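Local structure of McyG protein (Microcystis aeruginosa PCC 7806, 4R0M) at residues E318-E321 with K322-L325; K541-Q545 with G546-S550; Y52-A55 with L56-N60. The protein probably activates a phenylalanine-like substrate as its acyl-adenylate and loads it onto a peptidyl carrier domain in microcystin biosynthesis. One frame throughout, in Å; residues are numbered along the deposited sequence.

Contact 1. Residues E318-E321 with K322-L325; sequences EILE and KHQL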
loop_
_atom_site.group_PDB
_atom_site.type_symbol
_atom_site.label_atom_id
_atom_site.label_comp_id
_atom_site.label_asym_id
_atom_site.label_seq_id
_atom_site.Cartn_x
_atom_site.Cartn_y
_atom_site.Cartn_z
ATOM N N GLU A 318 -23.155 2.988 -7.346
ATOM C CA GLU A 318 -24.496 2.502 -7.683
ATOM C C GLU A 318 -24.964 1.385 -6.753
ATOM O O GLU A 318 -26.119 1.373 -6.320
ATOM C CB GLU A 318 -24.551 2.025 -9.138
ATOM C CG GLU A 318 -24.525 3.141 -10.171
ATOM C CD GLU A 318 -24.348 2.627 -11.590
ATOM O OE1 GLU A 318 -24.845 1.521 -11.904
ATOM O OE2 GLU A 318 -23.711 3.336 -12.398
ATOM N N ILE A 319 -24.059 0.456 -6.453
ATOM C CA ILE A 319 -24.360 -0.672 -5.577
ATOM C C ILE A 319 -24.570 -0.215 -4.129
ATOM O O ILE A 319 -25.519 -0.646 -3.469
ATOM C CB ILE A 319 -23.253 -1.752 -5.638
ATOM C CG1 ILE A 319 -23.198 -2.392 -7.030
ATOM C CG2 ILE A 319 -23.479 -2.825 -4.579
ATOM C CD1 ILE A 319 -21.921 -3.161 -7.311
ATOM N N LEU A 320 -23.695 0.668 -3.650
ATOM C CA LEU A 320 -23.642 0.994 -2.225
ATOM C C LEU A 320 -24.409 2.242 -1.778
ATOM O O LEU A 320 -24.596 2.446 -0.578
ATOM C CB LEU A 320 -22.191 1.034 -1.724
ATOM C CG LEU A 320 -21.451 -0.306 -1.607
ATOM C CD1 LEU A 320 -20.169 -0.121 -0.816
ATOM C CD2 LEU A 320 -22.306 -1.389 -0.964
ATOM N N GLU A 321 -24.863 3.064 -2.724
ATOM C CA GLU A 321 -25.757 4.176 -2.381
ATOM C C GLU A 321 -27.103 3.643 -1.874
ATOM O O GLU A 321 -27.802 4.317 -1.119
ATOM C CB GLU A 321 -25.939 5.156 -3.551
ATOM C CG GLU A 321 -26.819 4.661 -4.692
ATOM C CD GLU A 321 -27.242 5.776 -5.633
ATOM O OE1 GLU A 321 -26.357 6.464 -6.187
ATOM O OE2 GLU A 321 -28.464 5.962 -5.823
ATOM N N LYS A 322 -27.440 2.423 -2.289
ATOM C CA LYS A 322 -28.612 1.703 -1.790
ATOM C C LYS A 322 -28.363 1.163 -0.380
ATOM O O LYS A 322 -29.238 0.537 0.223
ATOM C CB LYS A 322 -28.970 0.552 -2.738
ATOM C CG LYS A 322 -29.321 0.989 -4.152
ATOM C CD LYS A 322 -29.691 -0.198 -5.027
ATOM C CE LYS A 322 -30.197 0.264 -6.384
ATOM N NZ LYS A 322 -30.792 -0.860 -7.162
ATOM N N HIS A 323 -27.158 1.407 0.132
ATOM C CA HIS A 323 -26.767 0.991 1.475
ATOM C C HIS A 323 -26.324 2.176 2.288
ATOM O O HIS A 323 -25.482 2.058 3.185
ATOM C CB HIS A 323 -25.680 -0.073 1.401
ATOM C CG HIS A 323 -26.142 -1.360 0.767
ATOM N ND1 HIS A 323 -26.399 -2.465 1.483
ATOM C CD2 HIS A 323 -26.415 -1.678 -0.561
ATOM C CE1 HIS A 323 -26.803 -3.446 0.660
ATOM N NE2 HIS A 323 -26.814 -2.962 -0.592
ATOM N N GLN A 324 -26.897 3.334 1.952
ATOM C CA GLN A 324 -26.747 4.590 2.703
ATOM C C GLN A 324 -25.371 5.255 2.627
ATOM O O GLN A 324 -25.079 6.166 3.405
ATOM C CB GLN A 324 -27.196 4.427 4.165
ATOM C CG GLN A 324 -28.646 4.001 4.336
ATOM C CD GLN A 324 -29.104 4.070 5.779
ATOM O OE1 GLN A 324 -29.084 5.134 6.400
ATOM N NE2 GLN A 324 -29.524 2.931 6.322
ATOM N N LEU A 325 -24.533 4.815 1.689
ATOM C CA LEU A 325 -23.252 5.477 1.446
ATOM C C LEU A 325 -23.515 6.865 0.872
ATOM O O LEU A 325 -24.034 6.998 -0.238
ATOM C CB LEU A 325 -22.369 4.655 0.500
ATOM C CG LEU A 325 -20.950 5.171 0.231
ATOM C CD1 LEU A 325 -20.052 4.983 1.447
ATOM C CD2 LEU A 325 -20.348 4.487 -0.988
#

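Contact 2. Residues K541-Q545 with G546-S550; sequences KDFEQ and GLFSS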
loop_
_atom_site.group_PDB
_atom_site.type_symbol
_atom_site.label_atom_id
_atom_site.label_comp_id
_atom_site.label_asym_id
_atom_site.label_seq_id
_atom_site.Cartn_x
_atom_site.Cartn_y
_atom_site.Cartn_z
ATOM N N LYS A 541 9.659 -9.522 -16.388
ATOM C CA LYS A 541 10.909 -10.275 -16.323
ATOM C C LYS A 541 10.667 -11.775 -16.419
ATOM O O LYS A 541 11.300 -12.447 -17.232
ATOM C CB LYS A 541 11.707 -9.931 -15.062
ATOM C CG LYS A 541 12.579 -8.696 -15.214
ATOM C CD LYS A 541 13.746 -8.714 -14.239
ATOM C CE LYS A 541 14.803 -7.699 -14.645
ATOM N NZ LYS A 541 16.011 -7.765 -13.778
ATOM N N ASP A 542 9.738 -12.284 -15.608
ATOM C CA ASP A 542 9.354 -13.701 -15.631
ATOM C C ASP A 542 9.046 -14.197 -17.049
ATOM O O ASP A 542 9.500 -15.273 -17.448
ATOM C CB ASP A 542 8.150 -13.960 -14.714
ATOM C CG ASP A 542 8.514 -13.962 -13.231
ATOM O OD1 ASP A 542 9.709 -14.093 -12.888
ATOM O OD2 ASP A 542 7.587 -13.837 -12.401
ATOM N N PHE A 543 8.280 -13.403 -17.795
ATOM C CA PHE A 543 7.935 -13.704 -19.184
ATOM C C PHE A 543 9.167 -13.746 -20.095
ATOM O O PHE A 543 9.277 -14.617 -20.962
ATOM C CB PHE A 543 6.908 -12.687 -19.705
ATOM C CG PHE A 543 6.663 -12.767 -21.187
ATOM C CD1 PHE A 543 5.775 -13.701 -21.711
ATOM C CD2 PHE A 543 7.317 -11.901 -22.060
ATOM C CE1 PHE A 543 5.550 -13.775 -23.080
ATOM C CE2 PHE A 543 7.097 -11.971 -23.428
ATOM C CZ PHE A 543 6.211 -12.909 -23.938
ATOM N N GLU A 544 10.087 -12.805 -19.888
ATOM C CA GLU A 544 11.277 -12.677 -20.730
ATOM C C GLU A 544 12.382 -13.695 -20.414
ATOM O O GLU A 544 13.434 -13.681 -21.051
ATOM C CB GLU A 544 11.828 -11.247 -20.657
ATOM C CG GLU A 544 10.930 -10.200 -21.303
ATOM C CD GLU A 544 11.397 -8.773 -21.058
ATOM O OE1 GLU A 544 12.032 -8.511 -20.012
ATOM O OE2 GLU A 544 11.115 -7.905 -21.914
ATOM N N GLN A 545 12.138 -14.578 -19.446
ATOM C CA GLN A 545 13.135 -15.579 -19.048
ATOM C C GLN A 545 13.270 -16.768 -20.019
ATOM O O GLN A 545 14.366 -17.019 -20.511
ATOM C CB GLN A 545 12.933 -16.063 -17.600
ATOM C CG GLN A 545 12.748 -14.972 -16.549
ATOM C CD GLN A 545 13.973 -14.095 -16.327
ATOM O OE1 GLN A 545 14.631 -13.662 -17.274
ATOM N NE2 GLN A 545 14.268 -13.808 -15.063
ATOM N N GLY A 546 12.189 -17.492 -20.324
ATOM C CA GLY A 546 10.840 -17.222 -19.853
ATOM C C GLY A 546 10.288 -18.328 -18.980
ATOM O O GLY A 546 10.356 -19.512 -19.330
ATOM N N LEU A 547 9.730 -17.924 -17.842
ATOM C CA LEU A 547 9.156 -18.838 -16.863
ATOM C C LEU A 547 7.887 -19.527 -17.378
ATOM O O LEU A 547 7.554 -20.631 -16.938
ATOM C CB LEU A 547 8.865 -18.076 -15.562
ATOM C CG LEU A 547 8.593 -18.839 -14.261
ATOM C CD1 LEU A 547 9.834 -19.575 -13.780
ATOM C CD2 LEU A 547 8.091 -17.883 -13.188
ATOM N N PHE A 548 7.199 -18.879 -18.316
ATOM C CA PHE A 548 5.900 -19.356 -18.805
ATOM C C PHE A 548 5.966 -20.085 -20.152
ATOM O O PHE A 548 4.947 -20.600 -20.627
ATOM C CB PHE A 548 4.894 -18.197 -18.901
ATOM C CG PHE A 548 4.941 -17.241 -17.740
ATOM C CD1 PHE A 548 4.607 -17.660 -16.455
ATOM C CD2 PHE A 548 5.306 -15.913 -17.935
ATOM C CE1 PHE A 548 4.647 -16.775 -15.386
ATOM C CE2 PHE A 548 5.343 -15.022 -16.871
ATOM C CZ PHE A 548 5.013 -15.455 -15.595
ATOM N N SER A 549 7.155 -20.127 -20.758
ATOM C CA SER A 549 7.355 -20.734 -22.084
ATOM C C SER A 549 6.733 -22.126 -22.217
ATOM O O SER A 549 6.156 -22.457 -23.253
ATOM C CB SER A 549 8.841 -20.785 -22.436
ATOM O OG SER A 549 9.361 -19.477 -22.604
ATOM N N SER A 550 6.843 -22.919 -21.154
ATOM C CA SER A 550 6.268 -24.262 -21.102
ATOM C C SER A 550 4.742 -24.218 -21.156
ATOM O O SER A 550 4.121 -24.938 -21.946
ATOM C CB SER A 550 6.724 -24.992 -19.837
ATOM O OG SER A 550 6.137 -26.278 -19.751
HETATM O O HOH W 1 7.678 -16.978 -20.332
#

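Contact 3. Residues Y52-A55 with L56-N60; sequences YQDA and LVILN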
loop_
_atom_site.group_PDB
_atom_site.type_symbol
_atom_site.label_atom_id
_atom_site.label_comp_id
_atom_site.label_asym_id
_atom_site.label_seq_id
_atom_site.Cartn_x
_atom_site.Cartn_y
_atom_site.Cartn_z
ATOM N N TYR A 52 0.751 2.974 25.349
ATOM C CA TYR A 52 1.918 3.677 25.872
ATOM C C TYR A 52 2.637 2.853 26.942
ATOM O O TYR A 52 3.860 2.714 26.900
ATOM C CB TYR A 52 1.503 5.053 26.414
ATOM C CG TYR A 52 2.594 5.815 27.137
ATOM C CD1 TYR A 52 3.592 6.486 26.431
ATOM C CD2 TYR A 52 2.618 5.877 28.531
ATOM C CE1 TYR A 52 4.588 7.188 27.094
ATOM C CE2 TYR A 52 3.612 6.576 29.202
ATOM C CZ TYR A 52 4.592 7.230 28.481
ATOM O OH TYR A 52 5.580 7.923 29.143
ATOM N N GLN A 53 1.874 2.297 27.883
ATOM C CA GLN A 53 2.443 1.475 28.954
ATOM C C GLN A 53 3.064 0.190 28.411
ATOM O O GLN A 53 4.126 -0.231 28.871
ATOM C CB GLN A 53 1.395 1.145 30.026
ATOM C CG GLN A 53 0.905 2.328 30.860
ATOM C CD GLN A 53 2.007 3.041 31.634
ATOM O OE1 GLN A 53 2.984 2.432 32.070
ATOM N NE2 GLN A 53 1.843 4.347 31.814
ATOM N N ASP A 54 2.396 -0.419 27.432
ATOM C CA ASP A 54 2.879 -1.636 26.774
ATOM C C ASP A 54 4.184 -1.363 26.020
ATOM O O ASP A 54 5.145 -2.130 26.127
ATOM C CB ASP A 54 1.803 -2.175 25.824
ATOM C CG ASP A 54 2.057 -3.610 25.379
ATOM O OD1 ASP A 54 2.949 -4.289 25.935
ATOM O OD2 ASP A 54 1.340 -4.064 24.462
ATOM N N ALA A 55 4.209 -0.256 25.281
ATOM C CA ALA A 55 5.396 0.176 24.544
ATOM C C ALA A 55 6.623 0.370 25.442
ATOM O O ALA A 55 7.729 -0.025 25.071
ATOM C CB ALA A 55 5.097 1.445 23.760
ATOM N N LEU A 56 6.421 0.965 26.619
ATOM C CA LEU A 56 7.505 1.182 27.588
ATOM C C LEU A 56 8.127 -0.126 28.074
ATOM O O LEU A 56 9.344 -0.209 28.257
ATOM C CB LEU A 56 7.015 1.996 28.794
ATOM C CG LEU A 56 6.739 3.495 28.647
ATOM C CD1 LEU A 56 6.197 4.058 29.953
ATOM C CD2 LEU A 56 7.984 4.257 28.219
ATOM N N VAL A 57 7.281 -1.134 28.286
ATOM C CA VAL A 57 7.727 -2.457 28.726
ATOM C C VAL A 57 8.575 -3.117 27.640
ATOM O O VAL A 57 9.654 -3.638 27.924
ATOM C CB VAL A 57 6.535 -3.371 29.109
ATOM C CG1 VAL A 57 7.012 -4.774 29.462
ATOM C CG2 VAL A 57 5.752 -2.776 30.273
ATOM N N ILE A 58 8.082 -3.076 26.400
ATOM C CA ILE A 58 8.799 -3.626 25.248
ATOM C C ILE A 58 10.109 -2.872 25.026
ATOM O O ILE A 58 11.148 -3.489 24.774
ATOM C CB ILE A 58 7.932 -3.599 23.966
ATOM C CG1 ILE A 58 6.715 -4.514 24.131
ATOM C CG2 ILE A 58 8.747 -4.019 22.745
ATOM C CD1 ILE A 58 5.512 -4.105 23.310
ATOM N N LEU A 59 10.047 -1.544 25.131
ATOM C CA LEU A 59 11.228 -0.691 25.009
ATOM C C LEU A 59 12.324 -1.070 26.006
ATOM O O LEU A 59 13.502 -1.119 25.649
ATOM C CB LEU A 59 10.853 0.788 25.169
ATOM C CG LEU A 59 11.972 1.838 25.140
ATOM C CD1 LEU A 59 12.857 1.708 23.903
ATOM C CD2 LEU A 59 11.379 3.234 25.236
ATOM N N ASN A 60 11.928 -1.332 27.250
ATOM C CA ASN A 60 12.860 -1.778 28.280
ATOM C C ASN A 60 13.482 -3.127 27.926
ATOM O O ASN A 60 14.677 -3.343 28.140
ATOM C CB ASN A 60 12.171 -1.843 29.646
ATOM C CG ASN A 60 13.131 -2.192 30.768
ATOM O OD1 ASN A 60 14.145 -1.521 30.969
ATOM N ND2 ASN A 60 12.815 -3.250 31.505
#

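Contact 1. Residues E318-E321 with K322-L325
L320 and H323 meet where helix 310-320 runs out, the leucine sending CD2 obliquely against the imidazole, 4.1 Å from the ring carbon H323 CD2. The imidazole turns its edge to the helix backbone, with I319 O near its plane and 3.2 Å from H323 CD2. With H323 CG beside its own backbone N (chi1 -65°), the ring lies back along the last turn, while its two nitrogens are used by partners outside the turn. L325 closes on L320 from another direction, its CD2 packing 4.0 Å from L320 CB. K322 lays the first part of its extended chain along the helix, CB 3.7 Å from I319 O, before its amino end departs.

The backbone beneath these side chains forms a Schellman motif. Q324, with positive phi (71°), reverses the chain, so that L325 N returns to L320 O at 3.3 Å and Q324 N makes a weak bond to E321 O. L320 O also accepts H323 N, at 2.9 Å, from the opposite face of its carbonyl plane.

Beyond the turn, H323 ND1 is hydrogen-bonded to Y293 N, and NE2 bonds weakly to L288 O. Taking a backbone N-H at ND1 is consistent with an imidazole protonated at NE2 alone, a neutral ring that ties the helix end to the loop between helix 275-282 and strand 300-303.

Contact 2. Residues K541-Q545 with G546-S550
F548 folds back onto the end of helix 536-545, its ring lying against D542 and F543. Its CG is anti to the carbonyl carbon, beside the backbone N (chi1 -42°), which turns the ring back onto these two residues. The CZ corner comes within 3.6 Å of D542 CB, and F548 CE2 lies 3.5 Å from F543 N, both approaches being oblique to the ring. F543 CB instead meets the ring edge in plane, 4.0 Å from F548 CE2. L547 runs beside D542 with the two side chains pointing the same way, and L547 CD2 rests 3.9 Å from D542 CG, so that a methyl group lies against the carboxylate.

Behind these side chains stands one nearly straight backbone bond, L547 N to D542 O, 2.7 Å long with an angle of 173° at the hydrogen. The peptide between Q545 and G546 is modelled as cis, and it turns the chain off the helix; G546 CA then makes a CA-H...O contact to the same D542 O. One water spans the bend, donating to F543 O and accepting from F548 N at 2.8 Å, which gives both backbone groups a partner. S549 OG adds a weak bond back to G546 O.

The F543 ring also meets that of Y517, with the planes inclined at about 50°. The bend thus joins helix 536-545 to helix 549-558, while F543 packs on I519 of strand 517-520 and V472 of strand 468-474, and F548 on I519.

Contact 3. Residues Y52-A55 with L56-N60
Y52 and L56 lie one turn apart on helix 48-64, an alpha-helix whose i to i+4 bonds continue through this segment, the one from V57 N to Q53 O being weak. The tyrosine CG is anti to the backbone N (chi1 173°), which swings the ring along the helix toward L56. There L56 CG sits over one ring face, offset toward the rim, and L56 CD1 approaches Y52 CE2 to 3.7 Å. The leucine CG lies beside its own backbone N (chi1 -73°), with the chain extended beyond it, and this conformation brings CD1 to the CE2-CZ rim. Q53, bent at chi2, brings its amide near the same methyl, while Q53 NE2 is hydrogen-bonded to Q49 OE1.

D54 and I58, also four residues apart, cross at an angle, the isoleucine methyl beside the carboxylate. The carboxylate of D54 is engaged outside the helix turn, OD2 in a salt bridge with R159 and a hydrogen bond to Q46 NE2; the arginine would be expected to favour the ionised form. V57 CG2 packs 3.3 Å from Q53 O.

The Y52 ring also touches helix 19-27, and A55 and I58 face helix 80-93, so this helix is packed from more than one direction. I58 N bonds to D54 O at 3.1 Å in the carbonyl plane, while the isoleucine methyl CD1 lies 3.7 Å from D54 OD1.

In the fold
The three contacts are separate local elements of one chain, following one another in the order contact 3, contact 1, contact 2. Contacts 1 and 3 both belong to the AMP-binding part of the chain, yet their centres are about 43 Å apart. Contact 2 comes late in the chain, its centre about 49 Å from that of contact 3, on the opposite side of the chain's centre, and about 43 Å from that of contact 1. Their nearest atoms stay at least about 31 Å apart. None of the described interactions involves the bound phenylalanyl-adenylate: contact 3 is within a helix, contact 1 ends one, and contact 2 links two.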